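Local atomic coordinates of cellulase (Uncultured bacterium, PDB entry 6XSO), a protein that probably hydrolyses internal beta-1,4 linkages of cellulose and related plant polysaccharides as a broad-specificity endoglucanase of glycoside hydrolase family 5. Residues Y209-V214 with V255-E260; N228-T233 with H263-V268. All blocks are in the same frame, centred on the assembly; numbering follows the deposited sequence.

Contact 1: Y209-V214 with V255-E260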
loop_
_atom_site.group_PDB
_atom_site.type_symbol
_atom_site.label_atom_id
_atom_site.label_comp_id
_atom_site.label_asym_id
_atom_site.label_seq_id
_atom_site.Cartn_x
_atom_site.Cartn_y
_atom_site.Cartn_z
ATOM N N TYR A 209 8.989 -13.257 3.924
ATOM C CA TYR A 209 7.578 -12.884 4.021
ATOM C C TYR A 209 6.953 -12.747 2.633
ATOM O O TYR A 209 5.805 -13.170 2.415
ATOM C CB TYR A 209 7.429 -11.597 4.827
ATOM C CG TYR A 209 7.417 -11.796 6.337
ATOM C CD1 TYR A 209 6.363 -12.463 6.954
ATOM C CD2 TYR A 209 8.451 -11.311 7.148
ATOM C CE1 TYR A 209 6.329 -12.656 8.318
ATOM C CE2 TYR A 209 8.411 -11.477 8.527
ATOM C CZ TYR A 209 7.352 -12.153 9.098
ATOM O OH TYR A 209 7.220 -12.356 10.450
ATOM N N ALA A 210 7.695 -12.185 1.676
ATOM C CA ALA A 210 7.183 -12.056 0.311
ATOM C C ALA A 210 6.867 -13.422 -0.296
ATOM O O ALA A 210 5.802 -13.608 -0.899
ATOM C CB ALA A 210 8.184 -11.285 -0.554
ATOM N N ARG A 211 7.788 -14.386 -0.154
ATOM C CA ARG A 211 7.570 -15.754 -0.614
ATOM C C ARG A 211 6.374 -16.387 0.086
ATOM O O ARG A 211 5.525 -17.033 -0.548
ATOM C CB ARG A 211 8.785 -16.615 -0.265
ATOM C CG ARG A 211 9.987 -16.545 -1.157
ATOM C CD ARG A 211 10.863 -17.799 -0.941
ATOM N NE ARG A 211 11.188 -18.099 0.463
ATOM C CZ ARG A 211 12.157 -17.503 1.166
ATOM N NH1 ARG A 211 12.899 -16.549 0.628
ATOM N NH2 ARG A 211 12.383 -17.857 2.425
ATOM N N SER A 212 6.317 -16.236 1.409
ATOM C CA SER A 212 5.235 -16.824 2.180
ATOM C C SER A 212 3.889 -16.286 1.723
ATOM O O SER A 212 2.925 -17.048 1.617
ATOM C CB SER A 212 5.440 -16.532 3.664
ATOM O OG SER A 212 6.330 -17.459 4.264
ATOM N N PHE A 213 3.809 -14.972 1.476
ATOM C CA PHE A 213 2.584 -14.335 0.996
ATOM C C PHE A 213 2.147 -14.930 -0.324
ATOM O O PHE A 213 1.001 -15.371 -0.472
ATOM C CB PHE A 213 2.863 -12.842 0.850
ATOM C CG PHE A 213 1.901 -12.085 -0.028
ATOM C CD1 PHE A 213 0.582 -11.893 0.345
ATOM C CD2 PHE A 213 2.353 -11.505 -1.203
ATOM C CE1 PHE A 213 -0.282 -11.143 -0.460
ATOM C CE2 PHE A 213 1.518 -10.752 -2.003
ATOM C CZ PHE A 213 0.195 -10.563 -1.632
ATOM N N VAL A 214 3.053 -14.955 -1.303
ATOM C CA VAL A 214 2.681 -15.459 -2.621
ATOM C C VAL A 214 2.254 -16.915 -2.519
ATOM O O VAL A 214 1.215 -17.315 -3.057
ATOM C CB VAL A 214 3.830 -15.254 -3.621
ATOM C CG1 VAL A 214 3.560 -16.004 -4.902
ATOM C CG2 VAL A 214 4.004 -13.758 -3.916
ATOM N N VAL A 255 14.017 -9.795 -3.497
ATOM C CA VAL A 255 13.967 -10.951 -4.378
ATOM C C VAL A 255 12.507 -11.218 -4.710
ATOM O O VAL A 255 11.671 -11.395 -3.806
ATOM C CB VAL A 255 14.635 -12.181 -3.744
ATOM C CG1 VAL A 255 14.302 -13.424 -4.570
ATOM C CG2 VAL A 255 16.136 -11.988 -3.617
ATOM N N ILE A 256 12.194 -11.202 -6.001
ATOM C CA ILE A 256 10.843 -11.547 -6.448
ATOM C C ILE A 256 10.624 -13.041 -6.233
ATOM O O ILE A 256 11.441 -13.852 -6.698
ATOM C CB ILE A 256 10.670 -11.187 -7.925
ATOM C CG1 ILE A 256 10.921 -9.696 -8.180
ATOM C CG2 ILE A 256 9.274 -11.599 -8.380
ATOM C CD1 ILE A 256 10.035 -8.768 -7.390
ATOM N N PRO A 257 9.547 -13.460 -5.566
ATOM C CA PRO A 257 9.394 -14.887 -5.272
ATOM C C PRO A 257 9.387 -15.758 -6.515
ATOM O O PRO A 257 8.906 -15.372 -7.584
ATOM C CB PRO A 257 8.054 -14.958 -4.536
ATOM C CG PRO A 257 7.968 -13.657 -3.834
ATOM C CD PRO A 257 8.597 -12.644 -4.788
ATOM N N GLN A 258 9.932 -16.956 -6.346
ATOM C CA GLN A 258 9.975 -17.927 -7.424
ATOM C C GLN A 258 8.578 -18.182 -7.962
ATOM O O GLN A 258 7.603 -18.278 -7.208
ATOM C CB GLN A 258 10.573 -19.238 -6.908
ATOM C CG GLN A 258 10.774 -20.288 -7.981
ATOM C CD GLN A 258 11.487 -21.527 -7.459
ATOM O OE1 GLN A 258 10.908 -22.330 -6.726
ATOM N NE2 GLN A 258 12.753 -21.683 -7.832
ATOM N N GLY A 259 8.492 -18.293 -9.283
ATOM C CA GLY A 259 7.254 -18.587 -9.946
ATOM C C GLY A 259 6.489 -17.374 -10.404
ATOM O O GLY A 259 5.538 -17.518 -11.188
ATOM N N GLU A 260 6.862 -16.182 -9.942
ATOM C CA GLU A 260 6.135 -14.967 -10.283
ATOM C C GLU A 260 6.738 -14.329 -11.525
ATOM O O GLU A 260 7.957 -14.350 -11.721
ATOM C CB GLU A 260 6.171 -13.997 -9.102
ATOM C CG GLU A 260 5.442 -14.526 -7.875
ATOM C CD GLU A 260 3.961 -14.730 -8.134
ATOM O OE1 GLU A 260 3.330 -13.751 -8.583
ATOM O OE2 GLU A 260 3.442 -15.855 -7.908
#
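In this (beta/alpha)8 barrel, helix 196-219 of the outer layer is met by the loop that leads from helix 249-252 into strand 264-270, with Pro257 lying against Ala210, Arg211 and Val214. The backbones come close, the CA atoms of Arg211 and Pro257 being 5.1 Å apart, and no hydrogen bond joins the two segments. CG of the Pro257 ring sits 3.6 Å from the carbonyl O of Ala210, which also accepts the helical bond from Val214 N. The same ring carbon reaches Ala210 CB at 4.1 Å and Val214 CG2 at 4.0 Å, so one corner of the proline bridges successive turns of the helix. Its CB faces the backbone of Arg211, 4.0 Å from that residue's CA. Beyond Pro257 the chain reverses in a type II turn to Glu260, closed by Glu260 N bonding to Pro257 O; Gly259 holds its third position with a positive phi of 94°. Val214 turns CG1 away from its own backbone N (chi1 169°), which brings this methyl beside Glu260 OE2, at a separation so short (3.0 Å) that its detail is doubtful. That carboxylate finds its charged mate further along the same helix, where OE1 forms a salt bridge with Arg218. Towards the barrel wall Ala210 packs on Val231 and Phe213 on Leu229 and Val231 of strand 229-232, while Tyr209 and Ser212 meet helix 140-161.

Contact 2: N228-T233 with H263-V268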
loop_
_atom_site.group_PDB
_atom_site.type_symbol
_atom_site.label_atom_id
_atom_site.label_comp_id
_atom_site.label_asym_id
_atom_site.label_seq_id
_atom_site.Cartn_x
_atom_site.Cartn_y
_atom_site.Cartn_z
ATOM N N ASN A 228 -3.450 -10.464 -9.340
ATOM C CA ASN A 228 -2.287 -9.592 -9.283
ATOM C C ASN A 228 -1.963 -9.276 -7.836
ATOM O O ASN A 228 -2.823 -8.807 -7.082
ATOM C CB ASN A 228 -2.562 -8.378 -10.146
ATOM C CG ASN A 228 -2.552 -8.742 -11.603
ATOM O OD1 ASN A 228 -1.671 -9.475 -12.053
ATOM N ND2 ASN A 228 -3.549 -8.272 -12.347
ATOM N N LEU A 229 -0.728 -9.590 -7.450
ATOM C CA LEU A 229 -0.253 -9.475 -6.084
ATOM C C LEU A 229 0.908 -8.494 -6.020
ATOM O O LEU A 229 1.604 -8.246 -7.010
ATOM C CB LEU A 229 0.230 -10.832 -5.565
ATOM C CG LEU A 229 -0.713 -12.021 -5.718
ATOM C CD1 LEU A 229 -0.093 -13.279 -5.170
ATOM C CD2 LEU A 229 -2.003 -11.711 -5.000
ATOM N N ILE A 230 1.097 -7.911 -4.845
ATOM C CA ILE A 230 2.031 -6.803 -4.663
ATOM C C ILE A 230 2.901 -7.112 -3.457
ATOM O O ILE A 230 2.385 -7.485 -2.396
ATOM C CB ILE A 230 1.268 -5.484 -4.407
ATOM C CG1 ILE A 230 0.248 -5.191 -5.498
ATOM C CG2 ILE A 230 2.242 -4.334 -4.214
ATOM C CD1 ILE A 230 -0.854 -4.280 -5.001
ATOM N N VAL A 231 4.222 -6.969 -3.618
ATOM C CA VAL A 231 5.170 -7.133 -2.517
ATOM C C VAL A 231 5.898 -5.805 -2.319
ATOM O O VAL A 231 6.221 -5.111 -3.295
ATOM C CB VAL A 231 6.166 -8.296 -2.736
ATOM C CG1 VAL A 231 5.423 -9.613 -2.743
ATOM C CG2 VAL A 231 6.967 -8.116 -4.000
ATOM N N ASN A 232 6.120 -5.433 -1.057
ATOM C CA ASN A 232 6.720 -4.154 -0.712
ATOM C C ASN A 232 8.202 -4.306 -0.361
ATOM O O ASN A 232 8.662 -5.339 0.137
ATOM C CB ASN A 232 5.975 -3.482 0.448
ATOM C CG ASN A 232 4.561 -3.055 0.085
ATOM O OD1 ASN A 232 3.969 -3.560 -0.856
ATOM N ND2 ASN A 232 4.020 -2.119 0.849
ATOM N N THR A 233 8.956 -3.254 -0.630
ATOM C CA THR A 233 10.341 -3.239 -0.201
ATOM C C THR A 233 10.420 -3.061 1.315
ATOM O O THR A 233 9.445 -2.658 1.968
ATOM C CB THR A 233 11.051 -2.059 -0.848
ATOM O OG1 THR A 233 10.328 -0.873 -0.518
ATOM C CG2 THR A 233 11.133 -2.210 -2.355
ATOM N N HIS A 263 2.018 -11.559 -12.864
ATOM C CA HIS A 263 0.969 -11.172 -11.931
ATOM C C HIS A 263 1.553 -10.706 -10.613
ATOM O O HIS A 263 0.971 -10.922 -9.548
ATOM C CB HIS A 263 -0.046 -12.296 -11.729
ATOM C CG HIS A 263 -0.809 -12.635 -12.963
ATOM N ND1 HIS A 263 -1.669 -11.745 -13.569
ATOM C CD2 HIS A 263 -0.845 -13.764 -13.711
ATOM C CE1 HIS A 263 -2.199 -12.308 -14.640
ATOM N NE2 HIS A 263 -1.711 -13.535 -14.749
ATOM N N ILE A 264 2.679 -9.992 -10.683
ATOM C CA ILE A 264 3.392 -9.486 -9.514
ATOM C C ILE A 264 3.818 -8.040 -9.758
ATOM O O ILE A 264 4.254 -7.678 -10.857
ATOM C CB ILE A 264 4.599 -10.396 -9.195
ATOM C CG1 ILE A 264 5.219 -10.019 -7.853
ATOM C CG2 ILE A 264 5.665 -10.312 -10.303
ATOM C CD1 ILE A 264 4.323 -10.287 -6.686
ATOM N N ALA A 265 3.673 -7.217 -8.721
ATOM C CA ALA A 265 4.124 -5.838 -8.729
ATOM C C ALA A 265 4.888 -5.556 -7.442
ATOM O O ALA A 265 4.733 -6.258 -6.438
ATOM C CB ALA A 265 2.945 -4.869 -8.821
ATOM N N VAL A 266 5.727 -4.516 -7.481
ATOM C CA VAL A 266 6.503 -4.077 -6.323
ATOM C C VAL A 266 5.988 -2.717 -5.885
ATOM O O VAL A 266 5.701 -1.850 -6.721
ATOM C CB VAL A 266 8.012 -4.026 -6.635
ATOM C CG1 VAL A 266 8.812 -3.311 -5.526
ATOM C CG2 VAL A 266 8.535 -5.443 -6.858
ATOM N N GLN A 267 5.880 -2.523 -4.574
ATOM C CA GLN A 267 5.383 -1.266 -4.035
ATOM C C GLN A 267 6.393 -0.591 -3.117
ATOM O O GLN A 267 7.048 -1.236 -2.290
ATOM C CB GLN A 267 4.041 -1.470 -3.283
ATOM C CG GLN A 267 3.613 -0.254 -2.445
ATOM C CD GLN A 267 2.253 -0.369 -1.771
ATOM O OE1 GLN A 267 1.900 0.475 -0.955
ATOM N NE2 GLN A 267 1.483 -1.385 -2.129
ATOM N N VAL A 268 6.480 0.731 -3.281
ATOM C CA VAL A 268 7.217 1.629 -2.415
ATOM C C VAL A 268 6.294 2.791 -2.057
ATOM O O VAL A 268 5.238 2.983 -2.663
ATOM C CB VAL A 268 8.478 2.167 -3.100
ATOM C CG1 VAL A 268 9.361 1.014 -3.581
ATOM C CG2 VAL A 268 8.115 3.087 -4.277
#
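Strands 229-232 and 264-270, joined through helix 249-252 in a beta-alpha-beta unit, are adjacent parallel staves of the TIM barrel; Asn228 and His263 meet at one end of the pairing. The axes of 229-232 and 264-268 cross at -37°, approaching to 4.5 Å. Five backbone hydrogen bonds run between segments 228-233 and 263-268, from Leu229 N to His263 O (3.0 Å) through to Thr233 N to Gln267 O (3.2 Å). Outside the barrel wall, Val231 CG1 lies 4.1 Å from Ile264 CD1; with Ile264 CG1 anti to its N (chi1 -171°), CD1 bends back to the carbonyl O of Leu229. On the other face, Ile230 CG2 packs against Gln267 CB at 3.5 Å. The amides of Asn232 and Gln267 lie side by side, yet they bond to others: Asn232 ND2 to Asn174 O and Glu171, Gln267 OE1 to His269. Next to the Leu229 N to His263 O bond, His263 ND1 donates to Asn228 OD1 over 2.7 Å, the oxygen lying in the ring plane at its edge, while ND1 stands 34° off the plane of the Asn228 carbonyl. Asn228 ND2 bonds to Glu20 O, so both ends of its amide are held. Replacing Asn228 by an alanine removes that acceptor, which is likely to leave His263 ND1 without its mate and the ring freer to turn. A directional side-chain bond thus stands beside the first backbone bond, whereas the strand middles rely on backbone hydrogen bonds and aliphatic contacts.

Overall arrangement
Both contacts are largely buried, but contact 2 lies deeper, its centre about 9 Å from the centre of the chain against about 17 Å for contact 1, where Arg211 is exposed. They serve the same part of the barrel: helix 196-219 precedes strand 229-232, and the loop of contact 1 leads to strand 264-270. Their centres are about 10 Å apart and they touch directly, with Ala210 CB 3.9 Å from Val231 CG1 and Ile256 CD1 3.7 Å from Val266 CG2. Between strands, regular hydrogen bonds accompany 583 Å² of buried surface; between helix and loop, 228 Å² is buried by van der Waals packing without a cross-segment hydrogen bond.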